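Local coordinates for protein enterotoxin-like toxin X (Staphylococcus aureus, PDB 5U75) that inhibits phagocytosis and killing by human neutrophils, binding their surface glycoproteins in a sialic acid-dependent manner, at residues R48-S53 with I83-E88. Numbering follows the deposited sequence.
Sequences RNWVYS and ITLNKE
Asn49 meets Thr84 where the loop 48-53 lies against the outer edge of strand 83-86. Thr84 N donates to Asn49 O at 2.8 Å in a nearly straight bond (N-H...O 164°), the donor tilted 15° from the carbonyl plane. Asn49 O also receives a weak CA-H...O contact from Ile83 CA at 3.3 Å and has a water within bonding distance, 2.9 Å away. That water also hydrogen-bonds Thr84 OG1, bridging the backbone of one segment to the side chain of the other. The Asn49 side chain runs obliquely across Thr84: Asn49 CB sits 3.7 Å from Thr84 O, CG packs near Thr84 CB, and Asn49 OD1 ends 3.7 Å from that same Thr84 CB. Strand 75-86 is an outermost strand of the five-stranded mixed sheet of the beta-grasp domain; its sheet neighbour is strand 61-72, from which Arg63 NE hydrogen-bonds Thr84 OG1. Thr84 OG1 stands anti to its carbonyl carbon (chi1 -57°), which also sets it 4.0 Å from Ser53 CB. Ile83 CG2 rests 3.8 Å from Trp50 O, while the Trp50 indole points off toward helix 92-104, edge-to-face with Phe101, and Leu85 CD2 approaches it obliquely, 4.5 Å from Trp50 NE1. Both Val51 and Tyr52 donate their backbone N-H to Arg48 O, closing a tight turn over residues 48-52.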
# COMPACT_ATOMS: atom_id res chain seq x y z
N ARG A 48 -1.49 -5.90 13.90
CA ARG A 48 -1.72 -4.67 13.10
C ARG A 48 -0.43 -4.03 12.55
O ARG A 48 -0.41 -2.84 12.21
CB ARG A 48 -2.54 -3.64 13.88
CG ARG A 48 -3.85 -4.21 14.40
CD ARG A 48 -4.81 -3.10 14.82
NE ARG A 48 -4.37 -2.47 16.07
CZ ARG A 48 -4.71 -2.85 17.30
NH1 ARG A 48 -5.53 -3.88 17.51
NH2 ARG A 48 -4.22 -2.19 18.35
N ASN A 49 0.64 -4.83 12.40
CA ASN A 49 1.87 -4.31 11.83
C ASN A 49 1.77 -3.85 10.37
O ASN A 49 2.60 -3.10 9.91
CB ASN A 49 2.99 -5.35 11.92
CG ASN A 49 3.64 -5.37 13.28
OD1 ASN A 49 3.54 -4.42 14.06
ND2 ASN A 49 4.32 -6.45 13.57
N TRP A 50 0.78 -4.34 9.63
CA TRP A 50 0.56 -3.87 8.23
C TRP A 50 -0.45 -2.73 8.18
O TRP A 50 -0.98 -2.41 7.11
CB TRP A 50 0.05 -5.01 7.36
CG TRP A 50 0.97 -6.15 7.10
CD1 TRP A 50 2.22 -6.38 7.61
CD2 TRP A 50 0.69 -7.24 6.22
NE1 TRP A 50 2.73 -7.54 7.08
CE2 TRP A 50 1.81 -8.10 6.25
CE3 TRP A 50 -0.41 -7.58 5.42
CZ2 TRP A 50 1.87 -9.28 5.48
CZ3 TRP A 50 -0.36 -8.76 4.68
CH2 TRP A 50 0.78 -9.59 4.71
N VAL A 51 -0.75 -2.10 9.32
CA VAL A 51 -1.78 -1.06 9.39
C VAL A 51 -1.21 0.18 10.10
O VAL A 51 -1.13 1.29 9.51
CB VAL A 51 -3.06 -1.57 10.11
CG1 VAL A 51 -4.09 -0.46 10.30
CG2 VAL A 51 -3.69 -2.75 9.38
N TYR A 52 -0.83 0.03 11.37
CA TYR A 52 -0.35 1.16 12.16
C TYR A 52 0.17 0.66 13.52
O TYR A 52 -0.50 -0.10 14.20
CB TYR A 52 -1.47 2.22 12.42
CG TYR A 52 -1.02 3.41 13.23
CD1 TYR A 52 -1.11 3.41 14.65
CD2 TYR A 52 -0.48 4.52 12.62
CE1 TYR A 52 -0.67 4.50 15.39
CE2 TYR A 52 -0.03 5.60 13.35
CZ TYR A 52 -0.14 5.60 14.73
OH TYR A 52 0.32 6.69 15.43
N SER A 53 1.34 1.15 13.89
CA SER A 53 1.92 0.85 15.19
C SER A 53 2.82 1.97 15.64
O SER A 53 3.44 2.63 14.81
CB SER A 53 2.71 -0.47 15.11
OG SER A 53 3.24 -0.80 16.39
N ILE A 83 3.75 0.66 8.14
CA ILE A 83 3.99 -0.77 8.11
C ILE A 83 5.29 -1.08 8.82
O ILE A 83 6.29 -0.40 8.64
CB ILE A 83 3.90 -1.36 6.68
CG1 ILE A 83 5.00 -0.80 5.76
CG2 ILE A 83 2.50 -1.10 6.12
CD1 ILE A 83 4.97 -1.37 4.36
N THR A 84 5.24 -2.10 9.66
CA THR A 84 6.38 -2.51 10.47
C THR A 84 6.85 -3.86 9.94
O THR A 84 6.10 -4.84 9.99
CB THR A 84 6.00 -2.59 11.96
OG1 THR A 84 5.49 -1.32 12.41
CG2 THR A 84 7.22 -2.95 12.81
N LEU A 85 8.09 -3.89 9.44
CA LEU A 85 8.61 -5.06 8.73
C LEU A 85 9.97 -5.49 9.26
O LEU A 85 10.72 -4.67 9.80
CB LEU A 85 8.79 -4.75 7.24
CG LEU A 85 7.62 -4.14 6.46
CD1 LEU A 85 8.09 -3.83 5.05
CD2 LEU A 85 6.45 -5.09 6.43
N ASN A 86 10.30 -6.75 9.07
CA ASN A 86 11.67 -7.21 9.30
C ASN A 86 12.63 -6.65 8.25
O ASN A 86 12.23 -6.44 7.09
CB ASN A 86 11.73 -8.74 9.33
CG ASN A 86 11.01 -9.31 10.54
OD1 ASN A 86 10.79 -8.61 11.53
ND2 ASN A 86 10.62 -10.56 10.46
N LYS A 87 13.85 -6.35 8.70
CA LYS A 87 14.97 -6.01 7.81
C LYS A 87 15.36 -7.24 7.01
O LYS A 87 15.89 -8.22 7.55
CB LYS A 87 16.18 -5.49 8.59
CG LYS A 87 16.04 -4.07 9.09
CD LYS A 87 17.23 -3.67 9.94
CE LYS A 87 16.99 -2.35 10.65
NZ LYS A 87 18.23 -1.97 11.40
N GLU A 88 15.09 -7.21 5.71
CA GLU A 88 15.43 -8.33 4.83
C GLU A 88 15.17 -7.93 3.41
O GLU A 88 14.49 -6.93 3.16
CB GLU A 88 14.61 -9.59 5.14
CG GLU A 88 13.13 -9.43 4.99
CD GLU A 88 12.33 -10.65 5.45
OE1 GLU A 88 12.91 -11.74 5.65
OE2 GLU A 88 11.12 -10.52 5.59
O HOH W 1 3.03 -0.81 11.70